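Local coordinates for Amuc_1102 (Akkermansia muciniphila, PDB 7DSZ), which is of unknown function but adopts an immunoglobulin-like fold related to archaeal type IV pilus proteins, and so may belong to a pilus-like assembly, at residues S22-S27 / E55-V60; V134-V139 / Y151-G156; I71-F76 / E97-N102; M17-S22 / V60-T65. One frame throughout, in Å; residues are numbered along the deposited sequence.

From the N terminus, strand 18-32 runs out, and strand 50-63 returns beside it. Interaction 4 (17-22 / 60-65) closes the wider loop and interaction 1 (22-27 / 55-60) the shorter one within it; the two share Ser-22 and Val-60. The chain then enters the other sheet, where interaction 3 closes a hairpin of strands 70-83 and 91-104 and interaction 2 a later one of strands 134-143 and 146-152. These follow in series and none cross. Between the two sheets Phe-58 meets Phe-76 and Leu-74 meets Val-60 and Val-21, tying interactions 1 and 4 to interaction 3, while Gln-137 and Tyr-151 reach Leu-26, joining interactions 1 and 2.

Interaction 1 (S22-S27 / E55-V60); sequences SLEKLS and EIPFKV
Ile-56 fills the break in an antiparallel strand pair of the immunoglobulin-like fold, where strand 18-32 and strand 50-63 slip by one residue between Leu-23 and Ser-27. Its CB rests on Leu-26 CD1 at 3.7 Å, and CG2 lies against the same methyl. CG1, anti to the backbone N (chi1 -176°), runs on beside Lys-25 O. The tip, CD1, ends 3.5 Å from Glu-24 O and also touches Leu-23 CD2. On one side of this break Ser-22 and Lys-59 form a hydrogen-bonded pair, with Ser-22 N giving to Lys-59 O at 2.8 Å; on the other, Ser-27 and Glu-55 exchange two nearly straight bonds. Between them Glu-24 N reaches Pro-57 O at 3.0 Å. Leu-23 CD2 also lies obliquely on Phe-58 CB at 3.7 Å, on the face turned toward Phe-76 of the second sheet. The carboxylate of Glu-55 heads away from this contact, bonded by Tyr-193 and bridged to Arg-192. Pro-57 lacks an N-H, and its ring lies across the CB and CG of Glu-24 at about a right angle. The proline CD of Pro-57 comes within 3.3 Å of Lys-25 O.

Interaction 2 (V134-V139 / Y151-G156); sequences VKYQGV and YSSERG
Val-139 and Tyr-151 form an antiparallel hydrogen-bonded pair, with Tyr-151 N on Val-139 O at 2.8 Å, and the non-hydrogen-bonded pair Gly-138 and Ser-152 follows before strand 146-152 ends. One step on, Ser-153 N still gives to Gln-137 O, while Ser-153 OG, set between its own N and carbonyl carbon (chi1 65°), accepts from Gln-137 N at 3.0 Å. That Ser-153 OG in turn donates to Glu-154 OE2 at 2.7 Å, on the anti side of the carboxylate. The same carboxylate stands at the edge of the Tyr-136 ring, Glu-154 OE2 3.1 Å from Tyr-136 CD1, with the two planes 85° apart. With an alanine here instead of Glu-154, the Ser-153 hydroxyl is likely to lose its acceptor and the Tyr-136 ring edge its carboxylate neighbour. Gln-137 reaches out extended, and its NE2 donates to Tyr-151 OH at 3.0 Å, the oxygen lying in the amide plane. Ser-152 OG accepts from Glu-154 N in an ST turn and is also hydrogen-bonded with Glu-159 O. The hairpin of strands 134-143 and 146-152 borders strand 70-83, beside which Lys-135 and Tyr-136 make a classic beta bulge opposite Ala-81; Tyr-151 packs on Leu-23 and Leu-26 of strand 18-32, and the Trp-161 ring meets that of Tyr-136.

Interaction 3 (I71-F76 / E97-N102); sequences IDALTF and EVKYVN
From one face of the hairpin, Phe-76 and Tyr-100 both carry CG anti to the carbonyl carbon (chi1 -82° and -70°), which turns the rings against each other. They sit diagonally across the strands, Phe-76 being paired with Val-98 and Tyr-100 with Leu-74. An edge of Tyr-100 points at the face of Phe-76 in an offset edge-to-face contact, ring centroids of Phe-76 and Tyr-100 5.4 Å apart and planes at 89°; CD2 of Tyr-100 touches CD1 of Phe-76 at 3.6 Å. Val-98 CG1 lies over a face of the Tyr-100 ring, near its rim, and Tyr-100 OH is held by Ser-112 N. A leucine in place of Phe-76 would probably lose this ring contact, leaving the Tyr-100 edge without its aromatic mate. On the opposite face of the hairpin, Lys-99 CE lies on Ala-73 CB at 3.6 Å, and its NZ donates to a water that also bonds Thr-75 OG1, 2.8 Å away. At the corners of the two strands, a second water donates to Asp-72 O and to Asn-102 OD1; Asp-72 is bonded by Thr-12 and salt-bridged to Arg-122 of the second subunit, and Asn-102 is bonded to Ser-119 and Arg-122 of that subunit. Phe-76 reaches Phe-58 and Ala-111 of the facing sheet, as in the hydrophobic core between the two sheets of an immunoglobulin-like fold.

Interaction 4 (M17-S22 / V60-T65); sequences MQVRVS and VEAAPT
Val-19 and Val-60 touch methyl to methyl, CG1 on CG1 at 3.6 Å, on the inward face of an antiparallel strand pair in the immunoglobulin-like fold. They stand diagonally: Val-19 pairs with Ala-62 and Val-21 with Val-60, both non-hydrogen-bonded. The Val-19 methyl is carried toward its partner by a first torsion that sets CG1 anti to the backbone N (chi1 163°). Met-17 extends the row past the strand end, its SD 4.1 Å from Ala-62 CB and its CG 3.4 Å from Pro-64 O, where a cis peptide precedes Pro-64 and its ring CD lies near Met-17 CB. Four backbone bonds fix the strands; Arg-20 and Glu-61 exchange two, with Glu-61 N on Arg-20 O at 2.8 Å, and Gln-18 and Ala-63 the others. The valines are backed by Ile-71, Leu-74 and Tyr-143 of the facing sheet. On the outward face the bent Arg-20 chain curls back, and its NH1 donates to Val-19 O at 2.7 Å from above the carbonyl plane. At the Met-17 end Ala-63 O accepts twice, from Gln-18 N and from a water at 2.7 Å that also takes a longer bond from Gln-18 NE2.

Interaction 1 (S22-S27 / E55-V60)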
loop_
_atom_site.group_PDB
_atom_site.type_symbol
_atom_site.label_atom_id
_atom_site.label_comp_id
_atom_site.label_asym_id
_atom_site.label_seq_id
_atom_site.Cartn_x
_atom_site.Cartn_y
_atom_site.Cartn_z
ATOM N N SER C 22 6.978 18.593 -21.912
ATOM C CA SER C 22 7.796 19.749 -21.576
ATOM C C SER C 22 8.083 19.706 -20.079
ATOM O O SER C 22 7.180 19.913 -19.267
ATOM C CB SER C 22 7.090 21.048 -21.953
ATOM O OG SER C 22 7.871 22.162 -21.563
ATOM N N LEU C 23 9.336 19.433 -19.716
ATOM C CA LEU C 23 9.756 19.403 -18.315
ATOM C C LEU C 23 10.321 20.745 -17.881
ATOM O O LEU C 23 10.988 21.429 -18.657
ATOM C CB LEU C 23 10.827 18.333 -18.091
ATOM C CG LEU C 23 10.455 16.879 -18.333
ATOM C CD1 LEU C 23 11.709 16.015 -18.225
ATOM C CD2 LEU C 23 9.406 16.427 -17.302
ATOM N N GLU C 24 10.059 21.115 -16.631
ATOM C CA GLU C 24 10.815 22.186 -16.009
ATOM C C GLU C 24 11.919 21.521 -15.191
ATOM O O GLU C 24 12.463 20.510 -15.627
ATOM C CB GLU C 24 9.903 23.096 -15.180
ATOM C CG GLU C 24 8.710 23.669 -15.994
ATOM C CD GLU C 24 9.141 24.454 -17.236
ATOM O OE1 GLU C 24 10.200 25.118 -17.190
ATOM O OE2 GLU C 24 8.416 24.404 -18.261
ATOM N N LYS C 25 12.292 22.066 -14.047
ATOM C CA LYS C 25 13.391 21.483 -13.287
ATOM C C LYS C 25 12.858 20.709 -12.088
ATOM O O LYS C 25 11.827 21.062 -11.515
ATOM C CB LYS C 25 14.356 22.566 -12.808
ATOM C CG LYS C 25 14.950 23.399 -13.947
ATOM C CD LYS C 25 15.972 24.377 -13.397
ATOM C CE LYS C 25 16.682 25.130 -14.504
ATOM N NZ LYS C 25 17.715 26.026 -13.899
ATOM N N LEU C 26 13.587 19.660 -11.705
ATOM C CA LEU C 26 13.342 18.998 -10.422
ATOM C C LEU C 26 13.844 19.885 -9.288
ATOM O O LEU C 26 15.023 20.259 -9.262
ATOM C CB LEU C 26 14.050 17.642 -10.374
ATOM C CG LEU C 26 13.631 16.746 -9.208
ATOM C CD1 LEU C 26 12.175 16.261 -9.343
ATOM C CD2 LEU C 26 14.570 15.566 -9.105
ATOM N N SER C 27 12.956 20.219 -8.353
ATOM C CA SER C 27 13.281 21.013 -7.175
ATOM C C SER C 27 13.074 20.180 -5.920
ATOM O O SER C 27 12.142 19.385 -5.847
ATOM C CB SER C 27 12.408 22.259 -7.073
ATOM O OG SER C 27 12.728 23.180 -8.097
ATOM N N GLU C 55 10.066 17.717 -6.628
ATOM C CA GLU C 55 8.928 18.097 -7.466
ATOM C C GLU C 55 9.430 18.529 -8.830
ATOM O O GLU C 55 10.369 19.323 -8.907
ATOM C CB GLU C 55 8.165 19.266 -6.838
ATOM C CG GLU C 55 7.578 18.967 -5.467
ATOM C CD GLU C 55 6.204 18.379 -5.603
ATOM O OE1 GLU C 55 5.412 18.928 -6.415
ATOM O OE2 GLU C 55 5.915 17.364 -4.930
ATOM N N ILE C 56 8.804 18.049 -9.907
ATOM C CA ILE C 56 9.105 18.536 -11.245
ATOM C C ILE C 56 7.828 18.910 -11.989
ATOM O O ILE C 56 6.956 18.057 -12.198
ATOM C CB ILE C 56 9.957 17.549 -12.069
ATOM C CG1 ILE C 56 10.321 18.159 -13.429
ATOM C CG2 ILE C 56 9.306 16.163 -12.216
ATOM C CD1 ILE C 56 11.564 17.478 -14.060
ATOM N N PRO C 57 7.653 20.172 -12.373
ATOM C CA PRO C 57 6.502 20.547 -13.195
ATOM C C PRO C 57 6.644 20.005 -14.602
ATOM O O PRO C 57 7.749 19.917 -15.141
ATOM C CB PRO C 57 6.555 22.083 -13.228
ATOM C CG PRO C 57 7.599 22.500 -12.256
ATOM C CD PRO C 57 8.544 21.309 -12.103
ATOM N N PHE C 58 5.506 19.668 -15.208
ATOM C CA PHE C 58 5.540 19.262 -16.608
ATOM C C PHE C 58 4.185 19.486 -17.263
ATOM O O PHE C 58 3.168 19.661 -16.593
ATOM C CB PHE C 58 5.990 17.805 -16.764
ATOM C CG PHE C 58 4.960 16.774 -16.366
ATOM C CD1 PHE C 58 4.862 16.340 -15.056
ATOM C CD2 PHE C 58 4.152 16.187 -17.318
ATOM C CE1 PHE C 58 3.955 15.351 -14.705
ATOM C CE2 PHE C 58 3.243 15.198 -16.977
ATOM C CZ PHE C 58 3.134 14.784 -15.666
ATOM N N LYS C 59 4.203 19.500 -18.601
ATOM C CA LYS C 59 2.998 19.609 -19.410
ATOM C C LYS C 59 3.160 18.683 -20.609
ATOM O O LYS C 59 4.272 18.518 -21.118
ATOM C CB LYS C 59 2.751 21.064 -19.867
ATOM C CG LYS C 59 1.532 21.224 -20.766
ATOM C CD LYS C 59 1.406 22.665 -21.267
ATOM C CE LYS C 59 0.568 23.489 -20.324
ATOM N NZ LYS C 59 0.151 24.794 -20.947
ATOM N N VAL C 60 2.062 18.064 -21.037
ATOM C CA VAL C 60 2.055 17.099 -22.135
ATOM C C VAL C 60 1.340 17.706 -23.334
ATOM O O VAL C 60 0.317 18.375 -23.177
ATOM C CB VAL C 60 1.351 15.788 -21.730
ATOM C CG1 VAL C 60 1.475 14.741 -22.837
ATOM C CG2 VAL C 60 1.905 15.272 -20.415
#

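Interaction 2 (V134-V139 / Y151-G156)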
loop_
_atom_site.group_PDB
_atom_site.type_symbol
_atom_site.label_atom_id
_atom_site.label_comp_id
_atom_site.label_asym_id
_atom_site.label_seq_id
_atom_site.Cartn_x
_atom_site.Cartn_y
_atom_site.Cartn_z
ATOM N N VAL C 134 22.126 16.985 -2.107
ATOM C CA VAL C 134 21.784 16.382 -3.391
ATOM C C VAL C 134 22.860 16.782 -4.395
ATOM O O VAL C 134 22.944 17.946 -4.793
ATOM C CB VAL C 134 20.396 16.826 -3.868
ATOM C CG1 VAL C 134 20.057 16.130 -5.181
ATOM C CG2 VAL C 134 19.340 16.541 -2.801
ATOM N N LYS C 135 23.666 15.818 -4.831
ATOM C CA LYS C 135 24.789 16.117 -5.714
ATOM C C LYS C 135 24.383 16.152 -7.182
ATOM O O LYS C 135 24.757 17.078 -7.907
ATOM C CB LYS C 135 25.909 15.095 -5.494
ATOM C CG LYS C 135 26.513 15.175 -4.096
ATOM C CD LYS C 135 26.739 16.629 -3.684
ATOM C CE LYS C 135 27.380 16.708 -2.305
ATOM N NZ LYS C 135 27.492 18.104 -1.807
ATOM N N TYR C 136 23.625 15.156 -7.632
ATOM C CA TYR C 136 23.125 15.110 -9.000
ATOM C C TYR C 136 21.650 14.731 -9.006
ATOM O O TYR C 136 21.180 14.007 -8.122
ATOM C CB TYR C 136 23.874 14.098 -9.830
ATOM C CG TYR C 136 25.368 14.328 -9.865
ATOM C CD1 TYR C 136 25.893 15.437 -10.498
ATOM C CD2 TYR C 136 26.243 13.438 -9.258
ATOM C CE1 TYR C 136 27.255 15.660 -10.545
ATOM C CE2 TYR C 136 27.619 13.651 -9.300
ATOM C CZ TYR C 136 28.110 14.766 -9.946
ATOM O OH TYR C 136 29.461 15.001 -9.998
ATOM N N GLN C 137 20.934 15.217 -10.025
ATOM C CA GLN C 137 19.525 14.897 -10.237
ATOM C C GLN C 137 19.278 14.621 -11.714
ATOM O O GLN C 137 19.903 15.225 -12.589
ATOM C CB GLN C 137 18.580 16.040 -9.819
ATOM C CG GLN C 137 18.746 16.486 -8.395
ATOM C CD GLN C 137 17.719 17.518 -7.970
ATOM O OE1 GLN C 137 17.284 17.531 -6.818
ATOM N NE2 GLN C 137 17.352 18.414 -8.887
ATOM N N GLY C 138 18.336 13.725 -11.990
ATOM C CA GLY C 138 17.905 13.504 -13.356
ATOM C C GLY C 138 16.505 12.934 -13.384
ATOM O O GLY C 138 16.097 12.204 -12.473
ATOM N N VAL C 139 15.760 13.277 -14.435
ATOM C CA VAL C 139 14.429 12.730 -14.668
ATOM C C VAL C 139 14.313 12.358 -16.137
ATOM O O VAL C 139 14.571 13.193 -17.007
ATOM C CB VAL C 139 13.318 13.729 -14.292
ATOM C CG1 VAL C 139 11.944 13.136 -14.608
ATOM C CG2 VAL C 139 13.424 14.115 -12.808
ATOM N N TYR C 151 15.349 15.618 -18.059
ATOM C CA TYR C 151 15.855 16.727 -17.265
ATOM C C TYR C 151 17.138 16.268 -16.582
ATOM O O TYR C 151 17.230 15.118 -16.147
ATOM C CB TYR C 151 14.850 17.194 -16.198
ATOM C CG TYR C 151 15.568 17.772 -15.001
ATOM C CD1 TYR C 151 15.982 19.096 -14.985
ATOM C CD2 TYR C 151 15.879 16.970 -13.896
ATOM C CE1 TYR C 151 16.694 19.614 -13.892
ATOM C CE2 TYR C 151 16.577 17.469 -12.815
ATOM C CZ TYR C 151 16.991 18.781 -12.815
ATOM O OH TYR C 151 17.679 19.253 -11.719
ATOM N N SER C 152 18.130 17.154 -16.484
ATOM C CA SER C 152 19.325 16.817 -15.718
ATOM C C SER C 152 19.862 18.063 -15.037
ATOM O O SER C 152 19.824 19.149 -15.611
ATOM C CB SER C 152 20.426 16.211 -16.596
ATOM O OG SER C 152 21.603 15.992 -15.822
ATOM N N SER C 153 20.374 17.893 -13.810
ATOM C CA SER C 153 21.046 18.984 -13.116
ATOM C C SER C 153 22.402 19.313 -13.734
ATOM O O SER C 153 22.964 20.367 -13.429
ATOM C CB SER C 153 21.240 18.652 -11.629
ATOM O OG SER C 153 22.123 17.551 -11.464
ATOM N N GLU C 154 22.943 18.435 -14.569
ATOM C CA GLU C 154 24.257 18.631 -15.166
ATOM C C GLU C 154 24.117 18.913 -16.656
ATOM O O GLU C 154 23.118 18.557 -17.295
ATOM C CB GLU C 154 25.152 17.405 -14.955
ATOM C CG GLU C 154 25.175 16.872 -13.520
ATOM C CD GLU C 154 25.516 17.933 -12.491
ATOM O OE1 GLU C 154 26.588 18.561 -12.617
ATOM O OE2 GLU C 154 24.711 18.128 -11.540
ATOM N N ARG C 155 25.149 19.551 -17.201
ATOM C CA ARG C 155 25.262 19.856 -18.621
ATOM C C ARG C 155 26.453 19.120 -19.222
ATOM O O ARG C 155 27.279 18.530 -18.517
ATOM C CB ARG C 155 25.412 21.367 -18.858
ATOM C CG ARG C 155 24.127 22.159 -18.726
ATOM C CD ARG C 155 23.031 21.547 -19.589
ATOM N NE ARG C 155 21.876 22.428 -19.773
ATOM C CZ ARG C 155 20.906 22.601 -18.877
ATOM N NH1 ARG C 155 20.946 21.962 -17.709
ATOM N NH2 ARG C 155 19.893 23.419 -19.147
ATOM N N GLY C 156 26.533 19.169 -20.550
ATOM C CA GLY C 156 27.717 18.680 -21.232
ATOM C C GLY C 156 27.818 17.170 -21.185
ATOM O O GLY C 156 26.819 16.448 -21.293
#

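Interaction 3 (I71-F76 / E97-N102)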
loop_
_atom_site.group_PDB
_atom_site.type_symbol
_atom_site.label_atom_id
_atom_site.label_comp_id
_atom_site.label_asym_id
_atom_site.label_seq_id
_atom_site.Cartn_x
_atom_site.Cartn_y
_atom_site.Cartn_z
ATOM N N ILE C 71 -3.826 10.857 -22.034
ATOM C CA ILE C 71 -3.103 9.684 -22.509
ATOM C C ILE C 71 -3.121 8.624 -21.411
ATOM O O ILE C 71 -3.313 8.918 -20.224
ATOM C CB ILE C 71 -1.654 9.990 -22.948
ATOM C CG1 ILE C 71 -0.816 10.510 -21.773
ATOM C CG2 ILE C 71 -1.642 10.986 -24.127
ATOM C CD1 ILE C 71 0.675 10.747 -22.118
ATOM N N ASP C 72 -2.904 7.372 -21.830
ATOM C CA ASP C 72 -2.998 6.232 -20.918
ATOM C C ASP C 72 -2.035 6.351 -19.746
ATOM O O ASP C 72 -2.421 6.122 -18.593
ATOM C CB ASP C 72 -2.704 4.933 -21.662
ATOM C CG ASP C 72 -3.864 4.458 -22.490
ATOM O OD1 ASP C 72 -5.027 4.707 -22.102
ATOM O OD2 ASP C 72 -3.593 3.811 -23.521
ATOM N N ALA C 73 -0.759 6.632 -20.028
ATOM C CA ALA C 73 0.276 6.560 -18.995
ATOM C C ALA C 73 1.540 7.255 -19.470
ATOM O O ALA C 73 1.764 7.427 -20.667
ATOM C CB ALA C 73 0.614 5.114 -18.618
ATOM N N LEU C 74 2.375 7.631 -18.497
ATOM C CA LEU C 74 3.738 8.101 -18.704
ATOM C C LEU C 74 4.575 7.503 -17.594
ATOM O O LEU C 74 4.141 7.488 -16.435
ATOM C CB LEU C 74 3.858 9.627 -18.608
ATOM C CG LEU C 74 3.404 10.534 -19.725
ATOM C CD1 LEU C 74 3.641 11.968 -19.291
ATOM C CD2 LEU C 74 4.219 10.187 -20.991
ATOM N N THR C 75 5.774 7.046 -17.919
ATOM C CA THR C 75 6.680 6.533 -16.897
ATOM C C THR C 75 7.765 7.564 -16.619
ATOM O O THR C 75 8.459 8.008 -17.539
ATOM C CB THR C 75 7.283 5.197 -17.330
ATOM O OG1 THR C 75 6.237 4.222 -17.401
ATOM C CG2 THR C 75 8.320 4.726 -16.319
ATOM N N PHE C 76 7.881 7.973 -15.362
ATOM C CA PHE C 76 8.925 8.892 -14.926
ATOM C C PHE C 76 9.999 8.094 -14.208
ATOM O O PHE C 76 9.696 7.371 -13.261
ATOM C CB PHE C 76 8.363 9.951 -13.973
ATOM C CG PHE C 76 7.708 11.104 -14.666
ATOM C CD1 PHE C 76 6.558 10.911 -15.421
ATOM C CD2 PHE C 76 8.238 12.380 -14.564
ATOM C CE1 PHE C 76 5.942 11.981 -16.063
ATOM C CE2 PHE C 76 7.627 13.460 -15.211
ATOM C CZ PHE C 76 6.473 13.245 -15.970
ATOM N N GLU C 97 11.083 4.421 -10.382
ATOM C CA GLU C 97 10.116 4.504 -11.474
ATOM C C GLU C 97 8.741 4.819 -10.906
ATOM O O GLU C 97 8.279 4.136 -9.983
ATOM C CB GLU C 97 10.025 3.189 -12.245
ATOM C CG GLU C 97 10.965 3.057 -13.388
ATOM C CD GLU C 97 10.871 1.689 -14.056
ATOM O OE1 GLU C 97 11.875 0.931 -14.022
ATOM O OE2 GLU C 97 9.783 1.380 -14.597
ATOM N N VAL C 98 8.093 5.841 -11.458
ATOM C CA VAL C 98 6.712 6.187 -11.126
ATOM C C VAL C 98 5.919 6.160 -12.423
ATOM O O VAL C 98 6.206 6.938 -13.341
ATOM C CB VAL C 98 6.608 7.564 -10.450
ATOM C CG1 VAL C 98 5.171 7.865 -10.037
ATOM C CG2 VAL C 98 7.540 7.649 -9.234
ATOM N N LYS C 99 4.926 5.271 -12.511
ATOM C CA LYS C 99 4.070 5.207 -13.693
ATOM C C LYS C 99 2.784 5.955 -13.374
ATOM O O LYS C 99 2.035 5.552 -12.480
ATOM C CB LYS C 99 3.779 3.763 -14.101
ATOM C CG LYS C 99 2.962 3.658 -15.396
ATOM C CD LYS C 99 2.758 2.201 -15.806
ATOM C CE LYS C 99 1.861 2.083 -17.038
ATOM N NZ LYS C 99 2.566 1.507 -18.233
ATOM N N TYR C 100 2.553 7.057 -14.075
ATOM C CA TYR C 100 1.333 7.837 -13.916
ATOM C C TYR C 100 0.320 7.356 -14.933
ATOM O O TYR C 100 0.691 6.991 -16.046
ATOM C CB TYR C 100 1.609 9.327 -14.128
ATOM C CG TYR C 100 2.410 9.926 -13.026
ATOM C CD1 TYR C 100 1.825 10.208 -11.795
ATOM C CD2 TYR C 100 3.767 10.178 -13.194
ATOM C CE1 TYR C 100 2.568 10.760 -10.769
ATOM C CE2 TYR C 100 4.514 10.735 -12.171
ATOM C CZ TYR C 100 3.912 11.015 -10.971
ATOM O OH TYR C 100 4.645 11.560 -9.949
ATOM N N VAL C 101 -0.959 7.350 -14.551
ATOM C CA VAL C 101 -2.015 6.949 -15.472
ATOM C C VAL C 101 -3.014 8.087 -15.595
ATOM O O VAL C 101 -3.149 8.926 -14.699
ATOM C CB VAL C 101 -2.719 5.645 -15.033
ATOM C CG1 VAL C 101 -1.779 4.457 -15.213
ATOM C CG2 VAL C 101 -3.174 5.759 -13.584
ATOM N N ASN C 102 -3.691 8.127 -16.746
ATOM C CA ASN C 102 -4.635 9.195 -17.070
ATOM C C ASN C 102 -3.953 10.557 -16.978
ATOM O O ASN C 102 -4.297 11.391 -16.144
ATOM C CB ASN C 102 -5.857 9.173 -16.138
ATOM C CG ASN C 102 -6.646 7.896 -16.220
ATOM O OD1 ASN C 102 -6.729 7.248 -17.266
ATOM N ND2 ASN C 102 -7.229 7.507 -15.087
HETATM O O HOH W 1 -5.304 5.011 -17.692
HETATM O O HOH W 2 4.147 4.110 -19.325
#

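Interaction 4 (M17-S22 / V60-T65)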
loop_
_atom_site.group_PDB
_atom_site.type_symbol
_atom_site.label_atom_id
_atom_site.label_comp_id
_atom_site.label_asym_id
_atom_site.label_seq_id
_atom_site.Cartn_x
_atom_site.Cartn_y
_atom_site.Cartn_z
ATOM N N MET C 17 -0.422 7.591 -32.130
ATOM C CA MET C 17 -0.273 8.868 -31.437
ATOM C C MET C 17 1.112 8.979 -30.808
ATOM O O MET C 17 1.647 8.013 -30.255
ATOM C CB MET C 17 -1.357 9.028 -30.362
ATOM C CG MET C 17 -1.264 10.326 -29.555
ATOM S SD MET C 17 -2.519 10.408 -28.235
ATOM C CE MET C 17 -2.180 8.856 -27.419
ATOM N N GLN C 18 1.713 10.156 -30.930
ATOM C CA GLN C 18 2.985 10.451 -30.303
ATOM C C GLN C 18 2.775 11.565 -29.294
ATOM O O GLN C 18 1.829 12.349 -29.386
ATOM C CB GLN C 18 4.054 10.844 -31.331
ATOM C CG GLN C 18 4.209 9.823 -32.446
ATOM C CD GLN C 18 5.306 10.203 -33.425
ATOM O OE1 GLN C 18 6.489 10.156 -33.101
ATOM N NE2 GLN C 18 4.913 10.603 -34.614
ATOM N N VAL C 19 3.686 11.642 -28.340
ATOM C CA VAL C 19 3.531 12.484 -27.167
ATOM C C VAL C 19 4.817 13.267 -26.957
ATOM O O VAL C 19 5.916 12.726 -27.136
ATOM C CB VAL C 19 3.187 11.600 -25.942
ATOM C CG1 VAL C 19 3.405 12.330 -24.655
ATOM C CG2 VAL C 19 1.750 11.087 -26.059
ATOM N N ARG C 20 4.681 14.533 -26.582
ATOM C CA ARG C 20 5.799 15.372 -26.185
ATOM C C ARG C 20 5.559 15.931 -24.792
ATOM O O ARG C 20 4.457 16.396 -24.474
ATOM C CB ARG C 20 6.013 16.516 -27.169
ATOM C CG ARG C 20 6.448 16.019 -28.542
ATOM C CD ARG C 20 7.835 15.391 -28.470
ATOM N NE ARG C 20 8.277 14.839 -29.750
ATOM C CZ ARG C 20 8.139 13.568 -30.117
ATOM N NH1 ARG C 20 7.567 12.676 -29.312
ATOM N NH2 ARG C 20 8.586 13.179 -31.303
ATOM N N VAL C 21 6.601 15.891 -23.971
ATOM C CA VAL C 21 6.530 16.307 -22.577
ATOM C C VAL C 21 7.497 17.463 -22.370
ATOM O O VAL C 21 8.696 17.341 -22.649
ATOM C CB VAL C 21 6.857 15.139 -21.631
ATOM C CG1 VAL C 21 6.849 15.614 -20.193
ATOM C CG2 VAL C 21 5.841 14.019 -21.825
ATOM N N SER C 22 6.978 18.593 -21.912
ATOM C CA SER C 22 7.796 19.749 -21.576
ATOM C C SER C 22 8.083 19.706 -20.079
ATOM O O SER C 22 7.180 19.913 -19.267
ATOM C CB SER C 22 7.090 21.048 -21.953
ATOM O OG SER C 22 7.871 22.162 -21.563
ATOM N N VAL C 60 2.062 18.064 -21.037
ATOM C CA VAL C 60 2.055 17.099 -22.135
ATOM C C VAL C 60 1.340 17.706 -23.334
ATOM O O VAL C 60 0.317 18.375 -23.177
ATOM C CB VAL C 60 1.351 15.788 -21.730
ATOM C CG1 VAL C 60 1.475 14.741 -22.837
ATOM C CG2 VAL C 60 1.905 15.272 -20.415
ATOM N N GLU C 61 1.841 17.418 -24.535
ATOM C CA GLU C 61 1.093 17.681 -25.762
ATOM C C GLU C 61 1.177 16.440 -26.635
ATOM O O GLU C 61 2.010 15.564 -26.406
ATOM C CB GLU C 61 1.628 18.916 -26.513
ATOM C CG GLU C 61 1.598 20.241 -25.714
ATOM C CD GLU C 61 0.196 20.801 -25.491
ATOM O OE1 GLU C 61 -0.776 20.256 -26.066
ATOM O OE2 GLU C 61 0.075 21.808 -24.753
ATOM N N ALA C 62 0.301 16.350 -27.645
ATOM C CA ALA C 62 0.254 15.124 -28.420
ATOM C C ALA C 62 -0.166 15.405 -29.861
ATOM O O ALA C 62 -0.830 16.401 -30.164
ATOM C CB ALA C 62 -0.712 14.100 -27.799
ATOM N N ALA C 63 0.210 14.469 -30.727
ATOM C CA ALA C 63 -0.089 14.476 -32.152
ATOM C C ALA C 63 -0.527 13.076 -32.575
ATOM O O ALA C 63 0.291 12.149 -32.608
ATOM C CB ALA C 63 1.141 14.940 -32.940
ATOM N N PRO C 64 -1.811 12.863 -32.888
ATOM C CA PRO C 64 -2.870 13.862 -32.798
ATOM C C PRO C 64 -3.359 13.973 -31.361
ATOM O O PRO C 64 -2.949 13.172 -30.520
ATOM C CB PRO C 64 -3.961 13.296 -33.714
ATOM C CG PRO C 64 -3.793 11.825 -33.586
ATOM C CD PRO C 64 -2.308 11.578 -33.411
ATOM N N THR C 65 -4.213 14.932 -31.099
ATOM C CA THR C 65 -4.699 15.121 -29.736
ATOM C C THR C 65 -5.745 14.061 -29.411
ATOM O O THR C 65 -6.694 13.877 -30.183
ATOM C CB THR C 65 -5.263 16.522 -29.578
ATOM O OG1 THR C 65 -4.230 17.464 -29.872
ATOM C CG2 THR C 65 -5.757 16.765 -28.145
HETATM O O HOH W 3 1.796 11.167 -34.576
#